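Local coordinates for uncharacterized protein (Methanocella paludicola, PDB 5DMP) that probably trims damaged or blocked 3' ends of DNA, as the phosphoesterase of an archaeal non-homologous end-joining repair system, at residues I8-H11 and H17-L20; V33-S38 and V43-M48; N84-K89 and E98-Q103; G112-G117 and K150-S155. One frame throughout, in Å; residues are numbered along the deposited sequence.

Contact 1 of 4, residues I8-H11 and H17-L20; sequences IQKH and HYDL. With VN4 (oxido(dioxo)vanadium), chain J.
Gln9 O is the acceptor for two groups of the facing strand: the amide of Asp19, nearly along the C=O axis with N to O 2.7 Å, and CA of Tyr18, which adds a C-H...O contact. The two strands run antiparallel as a beta hairpin, with Gln9-Asp19 and His11-His17 as hydrogen-bonded pairs whose side chains share the face that carries the vanadium pocket. On that face the His11 ring swings away from its own backbone N (chi1 -164°) and gives ND1 to OD2 of Asp19 at 3.1 Å. The oxygen lies in the imidazole plane, although the carboxylate is turned 74° against it. This bond, with weak ones from NE2 to Gly70 O and Gly71 O, helps set the ring's rotation, with His11 CE1 3.0 Å from O2 of the bound oxido(dioxo)vanadium and a magnesium ion about 3 Å from the side chain. CB of His11 sits over one face of the His17 imidazole, and the two rings, 28° from parallel, are displaced so far that they hardly overlap. On the other face of the sheet, the extended Lys10 lays CG over the Tyr18 ring, 4.0 Å from its centroid, and one water joins Lys10 NZ to Tyr18 OH. Ile8 CG2 meets that ring at its edge. Strand 72-84 pairs with strand 5-12, its Trp77 packing edge-to-face with Tyr18, while strand 27-33 pairs with strand 16-24.

Contact 2 of 4, residues V33-S38 and V43-M48; sequences VPKGPS and VKRLAM
Val33 and Ala47 bring the two backbones close, their CA atoms 4.6 Å apart, and the chains have spread by Pro37 and Arg45. Between these points residues 33-36 form a type I beta turn, closed by Gly36 N to Val33 O at 3.0 Å, beside residues 43-48, of which 45-48 are strand. A water bridges part of the widening by accepting from Lys35 N and donating to Leu46 O. Gly36 has a positive phi, and a side chain there would collide with the preceding carbonyl oxygen and with Pro37 CD. The chief side chain is Arg45: a bend at chi2 (-67°) carries the guanidinium in between Lys35 and Ser38, where NE gives to Gly36 O at 2.6 Å, with that oxygen near the guanidinium plane. CB of Lys35 stands over the centre of one guanidinium face, and CB of Ser38 covers the opposite face nearer its rim. Lys35 NZ comes within 3.6 Å of Arg45 NH1, an approach of like charges. Cutting Arg45 back to an alanine would probably leave Gly36 O without this donor and open a gap between Lys35 and Ser38. At the other end Pro34 CD presses tightly on Met48 CE at 3.3 Å, and Val33 CG2 rests on Ala47 CB. Ser38 OG, bonded to Asp40 N, also touches Val43 CB. The arrangement is that of a long connection between neighbouring strands, 27-33 and 45-53, folded down on the start of the second in the antiparallel sheet.

Contact 3 of 4, residues N84-K89 and E98-Q103; sequences NLREEK and EQSYDQ
An Asx turn at the end of strand 72-84 starts this contact, in which the short 3-10 segment 85-87 meets the flank of helix 97-103. Asn84 OD1 accepts the amide of Arg86 at 2.9 Å, with the nitrogen well above the plane of the side-chain carbonyl, and Asn84 ND2 binds Met95 O in the loop that leads on to the helix. The turn leaves Arg86 pointing at the helix. Its chain bends at chi3 (74°), and the guanidinium comes end-on to Gln103, which reaches out from residues 98-103 with CG anti to the backbone N (chi1 178°). The two side chains meet at about a right angle. Close by, Ser100 OG lies 3.7 Å from Arg86 CD, but its hydrogen bond goes to Thr96 O, one turn back in the chain. Arg86 is buried, and its NH1 gives to two neutral oxygens, Gln103 OE1 and the backbone carbonyl of Lys105, which the cation would probably polarise. Met95 touches Arg86, Ser100 and Gln103, and the backbone pairing of Leu85 with Glu107 ties the turn to strand 105-111. The centre of the contact lies about 17 Å from that of the chain; the contact joins helix 97-103 to the end of strand 72-84. Arg86 NH1 at 2.7 Å and NH2 at 2.9 Å both converge on the single atom Gln103 OE1, with the amide and guanidinium planes only 12° from coplanar.

Contact 4 of 4, residues G112-G117 and K150-S155; sequences GKKLKG and KAAPDS. With EDO (1,2-ethanediol), chain C; EDO (1,2-ethanediol), chain B.
The ammonium of Lys114 is held by backbone carbonyls of the partner segment, those of Ala152 and Asp154, while the Asp154 carboxylate stays apart, OD1 lying 6.8 Å from NZ. The setting is the turn between antiparallel strands 105-111 and 118-123, meeting the loop that follows helix 148-151, of which Ala152 is the first residue to leave helical angles. Lys114 runs out extended, and its CD and CE pass over CB of Ala152 at 3.8 Å. NZ then gives to Asp154 O at 2.6 Å, close to the carbonyl plane, and to Ala152 O at 2.8 Å, from well above that carbonyl's plane. Trp77 O is a further acceptor, and the Trp77 ring adds a cation-pi contact. A methionine in place of Lys114 would probably leave the carbonyls of Ala152 and Asp154 without this donor and the post-helix loop freer to shift. Within the turn, Lys116 NZ binds Gly112 O, and Gly112 N closes on Leu115 O. The 1,2-ethanediol of chain C, probably from the crystallisation liquor, lies beside the lysine: its C1 is 3.5 Å from Lys114 CE, and its O2 donates to Ser155 O at 3.0 Å.

Contact 1 holds two residues of the vanadium pocket, His11 and Asp19, and contact 2 continues from it across the sheet: Tyr18 O and Val33 N, 2.6 Å apart, probably share a hydrogen bond. Contact 2 stays off the site itself, the side chain of Met48 being about 10 Å from each of the magnesium ion and the vanadium group. Contacts 1, 2 and 4 meet in one apolar cluster, where Leu115 CD1 lies 3.7 Å from Ile8 CD1 and also 3.7 Å from Pro37 CB. Contact 3 stands apart, its centre about 23 Å from that of contact 1 and about 25 Å from that of contact 4, and touches none of the others.

Contact 1 of 4, residues I8-H11 and H17-L20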
loop_
_atom_site.group_PDB
_atom_site.type_symbol
_atom_site.label_atom_id
_atom_site.label_comp_id
_atom_site.label_asym_id
_atom_site.label_seq_id
_atom_site.Cartn_x
_atom_site.Cartn_y
_atom_site.Cartn_z
ATOM N N ILE A 8 0.954 3.918 -2.911
ATOM C CA ILE A 8 -0.222 4.052 -2.089
ATOM C C ILE A 8 -0.938 5.300 -2.584
ATOM O O ILE A 8 -0.331 6.419 -2.664
ATOM C CB ILE A 8 0.145 4.274 -0.577
ATOM C CG1 ILE A 8 0.736 2.927 -0.012
ATOM C CG2 ILE A 8 -1.147 4.719 0.167
ATOM C CD1 ILE A 8 1.237 2.941 1.472
ATOM N N GLN A 9 -2.220 5.136 -2.862
ATOM C CA GLN A 9 -3.040 6.315 -3.184
ATOM C C GLN A 9 -3.939 6.581 -1.987
ATOM O O GLN A 9 -4.493 5.641 -1.399
ATOM C CB GLN A 9 -3.837 6.066 -4.436
ATOM C CG GLN A 9 -2.952 6.318 -5.690
ATOM C CD GLN A 9 -3.315 5.490 -6.888
ATOM O OE1 GLN A 9 -3.533 4.268 -6.820
ATOM N NE2 GLN A 9 -3.307 6.152 -8.066
ATOM N N LYS A 10 -4.042 7.852 -1.612
ATOM C CA LYS A 10 -4.974 8.251 -0.534
ATOM C C LYS A 10 -6.258 8.625 -1.262
ATOM O O LYS A 10 -6.259 9.379 -2.281
ATOM C CB LYS A 10 -4.376 9.416 0.294
ATOM C CG LYS A 10 -5.281 9.826 1.478
ATOM C CD LYS A 10 -4.566 10.935 2.276
ATOM C CE LYS A 10 -5.441 11.416 3.469
ATOM N NZ LYS A 10 -4.689 12.533 4.123
ATOM N N HIS A 11 -7.393 8.089 -0.776
ATOM C CA HIS A 11 -8.551 8.077 -1.582
ATOM C C HIS A 11 -9.718 8.570 -0.753
ATOM O O HIS A 11 -10.147 7.927 0.222
ATOM C CB HIS A 11 -8.797 6.670 -2.093
ATOM C CG HIS A 11 -9.753 6.624 -3.235
ATOM N ND1 HIS A 11 -9.785 5.581 -4.133
ATOM C CD2 HIS A 11 -10.707 7.495 -3.627
ATOM C CE1 HIS A 11 -10.709 5.831 -5.047
ATOM N NE2 HIS A 11 -11.292 6.979 -4.751
ATOM N N HIS A 17 -9.872 6.361 2.686
ATOM C CA HIS A 17 -9.073 5.178 2.851
ATOM C C HIS A 17 -7.806 5.238 1.979
ATOM O O HIS A 17 -7.584 6.208 1.243
ATOM C CB HIS A 17 -9.877 3.899 2.509
ATOM C CG HIS A 17 -10.269 3.801 1.053
ATOM N ND1 HIS A 17 -11.313 4.514 0.527
ATOM C CD2 HIS A 17 -9.706 3.142 0.015
ATOM C CE1 HIS A 17 -11.428 4.250 -0.771
ATOM N NE2 HIS A 17 -10.443 3.439 -1.113
ATOM N N TYR A 18 -6.942 4.249 2.129
ATOM C CA TYR A 18 -5.691 4.257 1.378
ATOM C C TYR A 18 -5.779 3.025 0.492
ATOM O O TYR A 18 -6.459 2.048 0.846
ATOM C CB TYR A 18 -4.462 4.258 2.287
ATOM C CG TYR A 18 -4.344 5.553 3.070
ATOM C CD1 TYR A 18 -5.239 5.846 4.135
ATOM C CD2 TYR A 18 -3.314 6.461 2.795
ATOM C CE1 TYR A 18 -5.118 7.050 4.840
ATOM C CE2 TYR A 18 -3.173 7.674 3.497
ATOM C CZ TYR A 18 -4.088 7.951 4.519
ATOM O OH TYR A 18 -3.955 9.150 5.225
ATOM N N ASP A 19 -5.206 3.090 -0.699
ATOM C CA ASP A 19 -5.129 1.897 -1.546
ATOM C C ASP A 19 -3.678 1.599 -1.694
ATOM O O ASP A 19 -2.895 2.414 -2.233
ATOM C CB ASP A 19 -5.723 2.186 -2.917
ATOM C CG ASP A 19 -7.214 2.418 -2.824
ATOM O OD1 ASP A 19 -7.850 1.448 -2.368
ATOM O OD2 ASP A 19 -7.688 3.532 -3.150
ATOM N N LEU A 20 -3.283 0.410 -1.254
ATOM C CA LEU A 20 -1.915 -0.030 -1.433
ATOM C C LEU A 20 -1.806 -0.917 -2.694
ATOM O O LEU A 20 -2.645 -1.805 -2.877
ATOM C CB LEU A 20 -1.507 -0.952 -0.237
ATOM C CG LEU A 20 -0.238 -1.753 -0.422
ATOM C CD1 LEU A 20 1.009 -0.788 -0.381
ATOM C CD2 LEU A 20 -0.166 -2.726 0.768
HETATM V V VN4 J . -9.424 2.812 -7.305
HETATM O O1 VN4 J . -9.973 2.413 -9.100
HETATM O O2 VN4 J . -8.950 4.685 -7.237
HETATM O O3 VN4 J . -9.406 1.481 -5.953
HETATM O O HOH W 1 -2.209 11.254 5.231
#

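Contact 2 of 4, residues V33-S38 and V43-M48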
loop_
_atom_site.group_PDB
_atom_site.type_symbol
_atom_site.label_atom_id
_atom_site.label_comp_id
_atom_site.label_asym_id
_atom_site.label_seq_id
_atom_site.Cartn_x
_atom_site.Cartn_y
_atom_site.Cartn_z
ATOM N N VAL A 33 -6.873 -0.070 2.368
ATOM C CA VAL A 33 -6.380 -0.066 3.737
ATOM C C VAL A 33 -7.030 1.103 4.438
ATOM O O VAL A 33 -6.552 2.251 4.348
ATOM C CB VAL A 33 -4.809 0.029 3.769
ATOM C CG1 VAL A 33 -4.318 -0.016 5.244
ATOM C CG2 VAL A 33 -4.212 -1.133 2.933
ATOM N N PRO A 34 -8.153 0.851 5.137
ATOM C CA PRO A 34 -8.939 1.954 5.733
ATOM C C PRO A 34 -8.167 3.009 6.470
ATOM O O PRO A 34 -8.378 4.206 6.165
ATOM C CB PRO A 34 -9.942 1.228 6.656
ATOM C CG PRO A 34 -10.216 -0.004 5.859
ATOM C CD PRO A 34 -8.908 -0.419 5.174
ATOM N N LYS A 35 -7.231 2.645 7.347
ATOM C CA LYS A 35 -6.552 3.685 8.171
ATOM C C LYS A 35 -5.132 3.969 7.654
ATOM O O LYS A 35 -4.350 4.768 8.225
ATOM C CB LYS A 35 -6.417 3.212 9.631
ATOM C CG LYS A 35 -7.751 3.011 10.383
ATOM C CD LYS A 35 -7.545 3.069 11.909
ATOM C CE LYS A 35 -7.060 4.470 12.335
ATOM N NZ LYS A 35 -6.127 4.620 13.520
ATOM N N GLY A 36 -4.796 3.361 6.534
ATOM C CA GLY A 36 -3.430 3.630 5.995
ATOM C C GLY A 36 -2.315 2.873 6.722
ATOM O O GLY A 36 -2.576 2.123 7.720
ATOM N N PRO A 37 -1.056 2.994 6.230
ATOM C CA PRO A 37 0.042 2.244 6.800
ATOM C C PRO A 37 0.359 2.805 8.185
ATOM O O PRO A 37 0.029 3.985 8.458
ATOM C CB PRO A 37 1.216 2.547 5.867
ATOM C CG PRO A 37 0.863 3.847 5.208
ATOM C CD PRO A 37 -0.641 3.829 5.056
ATOM N N SER A 38 0.940 1.960 9.017
ATOM C CA SER A 38 1.492 2.455 10.275
ATOM C C SER A 38 2.978 2.124 10.283
ATOM O O SER A 38 3.403 1.040 9.815
ATOM C CB SER A 38 0.728 1.838 11.479
ATOM O OG SER A 38 1.404 2.165 12.698
ATOM N N VAL A 43 1.172 -2.331 15.312
ATOM C CA VAL A 43 -0.122 -1.963 14.841
ATOM C C VAL A 43 -0.503 -2.876 13.675
ATOM O O VAL A 43 0.273 -3.055 12.722
ATOM C CB VAL A 43 -0.133 -0.464 14.491
ATOM C CG1 VAL A 43 -1.415 -0.058 13.752
ATOM C CG2 VAL A 43 0.020 0.348 15.795
ATOM N N LYS A 44 -1.686 -3.494 13.776
ATOM C CA LYS A 44 -2.144 -4.352 12.702
ATOM C C LYS A 44 -3.115 -3.528 11.901
ATOM O O LYS A 44 -4.131 -3.072 12.442
ATOM C CB LYS A 44 -2.904 -5.585 13.256
ATOM C CG LYS A 44 -2.024 -6.609 13.957
ATOM C CD LYS A 44 -1.029 -7.245 12.990
ATOM C CE LYS A 44 -0.351 -8.467 13.623
ATOM N NZ LYS A 44 0.295 -8.149 14.942
ATOM N N ARG A 45 -2.852 -3.377 10.607
ATOM C CA ARG A 45 -3.849 -2.702 9.772
ATOM C C ARG A 45 -4.590 -3.740 8.927
ATOM O O ARG A 45 -4.005 -4.778 8.545
ATOM C CB ARG A 45 -3.135 -1.726 8.833
ATOM C CG ARG A 45 -2.611 -0.514 9.552
ATOM C CD ARG A 45 -3.744 0.312 10.046
ATOM N NE ARG A 45 -3.147 1.624 10.201
ATOM C CZ ARG A 45 -3.222 2.391 11.267
ATOM N NH1 ARG A 45 -3.919 1.987 12.323
ATOM N NH2 ARG A 45 -2.622 3.579 11.224
ATOM N N LEU A 46 -5.872 -3.541 8.698
ATOM C CA LEU A 46 -6.546 -4.545 7.832
ATOM C C LEU A 46 -6.458 -4.054 6.362
ATOM O O LEU A 46 -6.511 -2.873 6.145
ATOM C CB LEU A 46 -7.993 -4.666 8.220
ATOM C CG LEU A 46 -8.144 -5.126 9.720
ATOM C CD1 LEU A 46 -9.636 -5.292 9.985
ATOM C CD2 LEU A 46 -7.342 -6.342 10.112
ATOM N N ALA A 47 -6.365 -4.992 5.439
ATOM C CA ALA A 47 -6.068 -4.683 4.009
ATOM C C ALA A 47 -7.029 -5.557 3.232
ATOM O O ALA A 47 -6.941 -6.783 3.259
ATOM C CB ALA A 47 -4.610 -5.052 3.655
ATOM N N MET A 48 -8.005 -4.933 2.605
ATOM C CA MET A 48 -9.049 -5.671 1.864
ATOM C C MET A 48 -8.712 -5.696 0.346
ATOM O O MET A 48 -8.670 -4.640 -0.274
ATOM C CB MET A 48 -10.397 -4.980 2.101
ATOM C CG MET A 48 -11.164 -5.437 3.370
ATOM S SD MET A 48 -10.289 -5.260 4.937
ATOM C CE MET A 48 -10.123 -3.476 4.993
HETATM O O HOH W 2 -6.655 -0.398 7.745
#

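Contact 3 of 4, residues N84-K89 and E98-Q103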
loop_
_atom_site.group_PDB
_atom_site.type_symbol
_atom_site.label_atom_id
_atom_site.label_comp_id
_atom_site.label_asym_id
_atom_site.label_seq_id
_atom_site.Cartn_x
_atom_site.Cartn_y
_atom_site.Cartn_z
ATOM N N ASN A 84 11.518 -8.021 -2.869
ATOM C CA ASN A 84 10.831 -9.146 -2.247
ATOM C C ASN A 84 11.816 -9.800 -1.243
ATOM O O ASN A 84 12.791 -10.432 -1.673
ATOM C CB ASN A 84 10.506 -10.159 -3.344
ATOM C CG ASN A 84 9.961 -11.457 -2.766
ATOM O OD1 ASN A 84 9.638 -11.551 -1.565
ATOM N ND2 ASN A 84 9.816 -12.444 -3.627
ATOM N N LEU A 85 11.552 -9.681 0.069
ATOM C CA LEU A 85 12.470 -10.224 1.078
ATOM C C LEU A 85 12.474 -11.759 1.050
ATOM O O LEU A 85 13.444 -12.379 1.528
ATOM C CB LEU A 85 12.090 -9.716 2.481
ATOM C CG LEU A 85 12.378 -8.201 2.605
ATOM C CD1 LEU A 85 11.848 -7.671 3.902
ATOM C CD2 LEU A 85 13.862 -7.934 2.462
ATOM N N ARG A 86 11.397 -12.358 0.540
ATOM C CA ARG A 86 11.297 -13.838 0.548
ATOM C C ARG A 86 12.168 -14.554 -0.480
ATOM O O ARG A 86 12.206 -15.790 -0.481
ATOM C CB ARG A 86 9.835 -14.318 0.527
ATOM C CG ARG A 86 9.108 -13.855 1.796
ATOM C CD ARG A 86 7.728 -14.419 1.938
ATOM N NE ARG A 86 7.857 -15.830 2.328
ATOM C CZ ARG A 86 6.926 -16.774 2.167
ATOM N NH1 ARG A 86 5.733 -16.501 1.641
ATOM N NH2 ARG A 86 7.201 -18.027 2.586
ATOM N N GLU A 87 12.850 -13.797 -1.340
ATOM C CA GLU A 87 13.963 -14.314 -2.198
ATOM C C GLU A 87 15.280 -14.421 -1.481
ATOM O O GLU A 87 16.207 -15.122 -1.959
ATOM C CB GLU A 87 14.187 -13.437 -3.424
ATOM C CG GLU A 87 13.100 -13.534 -4.473
ATOM C CD GLU A 87 13.127 -14.834 -5.323
ATOM O OE1 GLU A 87 12.448 -14.844 -6.376
ATOM O OE2 GLU A 87 13.793 -15.848 -4.977
ATOM N N GLU A 88 15.377 -13.754 -0.330
ATOM C CA GLU A 88 16.626 -13.771 0.471
ATOM C C GLU A 88 16.732 -14.840 1.493
ATOM O O GLU A 88 16.927 -14.586 2.685
ATOM C CB GLU A 88 16.837 -12.412 1.075
ATOM C CG GLU A 88 16.775 -11.348 -0.019
ATOM C CD GLU A 88 17.412 -10.052 0.445
ATOM O OE1 GLU A 88 18.441 -10.122 1.189
ATOM O OE2 GLU A 88 16.870 -8.977 0.099
ATOM N N LYS A 89 16.643 -16.086 1.028
ATOM C CA LYS A 89 16.455 -17.195 1.955
ATOM C C LYS A 89 17.328 -18.351 1.506
ATOM O O LYS A 89 17.748 -18.374 0.359
ATOM C CB LYS A 89 14.984 -17.630 1.957
ATOM C CG LYS A 89 13.994 -16.514 2.252
ATOM C CD LYS A 89 13.736 -16.397 3.729
ATOM C CE LYS A 89 12.842 -15.195 3.932
ATOM N NZ LYS A 89 13.120 -14.554 5.242
ATOM N N GLU A 98 4.956 -13.704 -6.729
ATOM C CA GLU A 98 3.726 -14.385 -7.072
ATOM C C GLU A 98 3.471 -15.592 -6.179
ATOM O O GLU A 98 2.342 -15.792 -5.722
ATOM C CB GLU A 98 3.662 -14.745 -8.594
ATOM C CG GLU A 98 3.731 -13.548 -9.566
ATOM C CD GLU A 98 5.159 -13.039 -9.834
ATOM O OE1 GLU A 98 6.174 -13.638 -9.352
ATOM O OE2 GLU A 98 5.274 -11.995 -10.546
ATOM N N GLN A 99 4.508 -16.382 -5.901
ATOM C CA GLN A 99 4.377 -17.529 -4.943
ATOM C C GLN A 99 4.021 -17.037 -3.545
ATOM O O GLN A 99 3.165 -17.630 -2.862
ATOM C CB GLN A 99 5.674 -18.320 -4.809
ATOM C CG GLN A 99 6.048 -19.021 -6.083
ATOM C CD GLN A 99 7.378 -19.714 -6.012
ATOM O OE1 GLN A 99 8.361 -19.220 -5.425
ATOM N NE2 GLN A 99 7.439 -20.870 -6.677
ATOM N N SER A 100 4.691 -15.952 -3.122
ATOM C CA SER A 100 4.290 -15.266 -1.873
ATOM C C SER A 100 2.821 -14.870 -1.834
ATOM O O SER A 100 2.121 -15.122 -0.823
ATOM C CB SER A 100 5.190 -14.011 -1.645
ATOM O OG SER A 100 6.549 -14.425 -1.518
ATOM N N TYR A 101 2.327 -14.218 -2.902
ATOM C CA TYR A 101 0.961 -13.763 -2.921
ATOM C C TYR A 101 0.013 -14.984 -2.853
ATOM O O TYR A 101 -0.926 -15.016 -2.025
ATOM C CB TYR A 101 0.686 -13.002 -4.222
ATOM C CG TYR A 101 -0.733 -12.521 -4.330
ATOM C CD1 TYR A 101 -1.768 -13.337 -4.865
ATOM C CD2 TYR A 101 -1.049 -11.226 -3.965
ATOM C CE1 TYR A 101 -3.077 -12.846 -4.958
ATOM C CE2 TYR A 101 -2.339 -10.726 -4.078
ATOM C CZ TYR A 101 -3.338 -11.532 -4.546
ATOM O OH TYR A 101 -4.567 -10.922 -4.563
ATOM N N ASP A 102 0.286 -15.971 -3.730
ATOM C CA ASP A 102 -0.503 -17.236 -3.730
ATOM C C ASP A 102 -0.520 -17.901 -2.367
ATOM O O ASP A 102 -1.563 -18.315 -1.929
ATOM C CB ASP A 102 -0.042 -18.201 -4.819
ATOM C CG ASP A 102 -0.366 -17.688 -6.223
ATOM O OD1 ASP A 102 -1.252 -16.813 -6.368
ATOM O OD2 ASP A 102 0.278 -18.158 -7.189
ATOM N N GLN A 103 0.608 -17.934 -1.668
ATOM C CA GLN A 103 0.623 -18.487 -0.315
ATOM C C GLN A 103 -0.016 -17.595 0.782
ATOM O O GLN A 103 -0.248 -18.058 1.902
ATOM C CB GLN A 103 2.050 -18.894 0.072
ATOM C CG GLN A 103 2.220 -19.460 1.492
ATOM C CD GLN A 103 3.680 -19.789 1.841
ATOM O OE1 GLN A 103 4.511 -18.900 1.944
ATOM N NE2 GLN A 103 3.989 -21.081 2.005
#

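Contact 4 of 4, residues G112-G117 and K150-S155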
loop_
_atom_site.group_PDB
_atom_site.type_symbol
_atom_site.label_atom_id
_atom_site.label_comp_id
_atom_site.label_asym_id
_atom_site.label_seq_id
_atom_site.Cartn_x
_atom_site.Cartn_y
_atom_site.Cartn_z
ATOM N N GLY A 112 9.912 3.728 -0.716
ATOM C CA GLY A 112 9.086 4.862 -1.027
ATOM C C GLY A 112 9.732 6.181 -0.564
ATOM O O GLY A 112 10.909 6.202 -0.074
ATOM N N LYS A 113 8.966 7.261 -0.638
ATOM C CA LYS A 113 9.371 8.533 -0.062
ATOM C C LYS A 113 8.844 8.640 1.358
ATOM O O LYS A 113 9.472 9.315 2.193
ATOM C CB LYS A 113 8.863 9.726 -0.882
ATOM C CG LYS A 113 9.234 9.637 -2.366
ATOM C CD LYS A 113 10.715 9.903 -2.627
ATOM C CE LYS A 113 10.917 11.277 -3.264
ATOM N NZ LYS A 113 12.297 11.740 -2.969
ATOM N N LYS A 114 7.718 7.997 1.656
ATOM C CA LYS A 114 7.165 8.089 2.998
ATOM C C LYS A 114 7.413 6.817 3.806
ATOM O O LYS A 114 7.711 6.874 5.028
ATOM C CB LYS A 114 5.690 8.463 3.024
ATOM C CG LYS A 114 5.415 9.871 2.373
ATOM C CD LYS A 114 3.934 10.166 2.390
ATOM C CE LYS A 114 3.624 11.506 1.655
ATOM N NZ LYS A 114 2.150 11.664 1.507
ATOM N N LEU A 115 7.235 5.675 3.156
ATOM C CA LEU A 115 7.503 4.360 3.760
ATOM C C LEU A 115 8.782 3.805 3.213
ATOM O O LEU A 115 8.996 3.765 1.983
ATOM C CB LEU A 115 6.343 3.387 3.438
ATOM C CG LEU A 115 4.910 3.647 3.861
ATOM C CD1 LEU A 115 4.147 2.338 3.695
ATOM C CD2 LEU A 115 4.924 4.107 5.352
ATOM N N LYS A 116 9.695 3.416 4.100
ATOM C CA LYS A 116 10.972 2.856 3.643
ATOM C C LYS A 116 11.351 1.838 4.612
ATOM O O LYS A 116 11.938 2.161 5.654
ATOM C CB LYS A 116 12.169 3.837 3.700
ATOM C CG LYS A 116 12.014 5.253 3.242
ATOM C CD LYS A 116 13.435 5.845 3.098
ATOM C CE LYS A 116 13.392 7.359 2.877
ATOM N NZ LYS A 116 13.047 7.706 1.465
ATOM N N GLY A 117 11.098 0.601 4.296
ATOM C CA GLY A 117 11.514 -0.455 5.238
ATOM C C GLY A 117 10.642 -1.677 5.056
ATOM O O GLY A 117 9.866 -1.754 4.081
ATOM N N LYS A 150 -0.514 11.735 9.653
ATOM C CA LYS A 150 -0.544 13.120 10.128
ATOM C C LYS A 150 0.666 13.913 9.685
ATOM O O LYS A 150 0.548 15.065 9.197
ATOM C CB LYS A 150 -0.736 13.134 11.667
ATOM C CG LYS A 150 -2.222 13.018 12.006
ATOM C CD LYS A 150 -2.598 12.983 13.499
ATOM C CE LYS A 150 -4.065 12.556 13.669
ATOM N NZ LYS A 150 -4.449 12.074 15.038
ATOM N N ALA A 151 1.827 13.309 9.797
ATOM C CA ALA A 151 3.069 14.005 9.466
ATOM C C ALA A 151 3.205 14.317 7.969
ATOM O O ALA A 151 3.831 15.335 7.554
ATOM C CB ALA A 151 4.237 13.157 9.887
ATOM N N ALA A 152 2.612 13.459 7.132
ATOM C CA ALA A 152 2.915 13.576 5.678
ATOM C C ALA A 152 1.686 13.301 4.877
ATOM O O ALA A 152 1.573 12.222 4.240
ATOM C CB ALA A 152 4.070 12.654 5.290
ATOM N N PRO A 153 0.747 14.274 4.879
ATOM C CA PRO A 153 -0.561 14.017 4.355
ATOM C C PRO A 153 -0.700 14.279 2.874
ATOM O O PRO A 153 -1.720 13.934 2.314
ATOM C CB PRO A 153 -1.474 14.982 5.178
ATOM C CG PRO A 153 -0.543 16.110 5.591
ATOM C CD PRO A 153 0.837 15.563 5.636
ATOM N N ASP A 154 0.316 14.882 2.232
ATOM C CA ASP A 154 0.105 15.464 0.900
ATOM C C ASP A 154 0.720 14.643 -0.250
ATOM O O ASP A 154 1.475 13.697 -0.013
ATOM C CB ASP A 154 0.517 16.971 0.828
ATOM C CG ASP A 154 -0.229 17.796 1.876
ATOM O OD1 ASP A 154 -1.424 17.467 2.140
ATOM O OD2 ASP A 154 0.421 18.691 2.497
ATOM N N SER A 155 0.390 15.048 -1.470
ATOM C CA SER A 155 0.829 14.268 -2.670
ATOM C C SER A 155 2.333 14.214 -2.779
ATOM O O SER A 155 3.028 15.245 -2.741
ATOM C CB SER A 155 0.204 14.846 -3.962
ATOM O OG SER A 155 0.852 14.330 -5.081
HETATM C C1 EDO C . 4.874 14.614 0.721
HETATM O O1 EDO C . 6.020 14.087 0.017
HETATM C C2 EDO C . 4.530 15.970 0.126
HETATM O O2 EDO C . 5.331 16.098 -1.050
HETATM C C1 EDO B . -6.221 18.320 3.278
HETATM O O1 EDO B . -7.077 18.784 2.182
HETATM C C2 EDO B . -5.823 16.850 3.160
HETATM O O2 EDO B . -4.754 16.608 2.204
#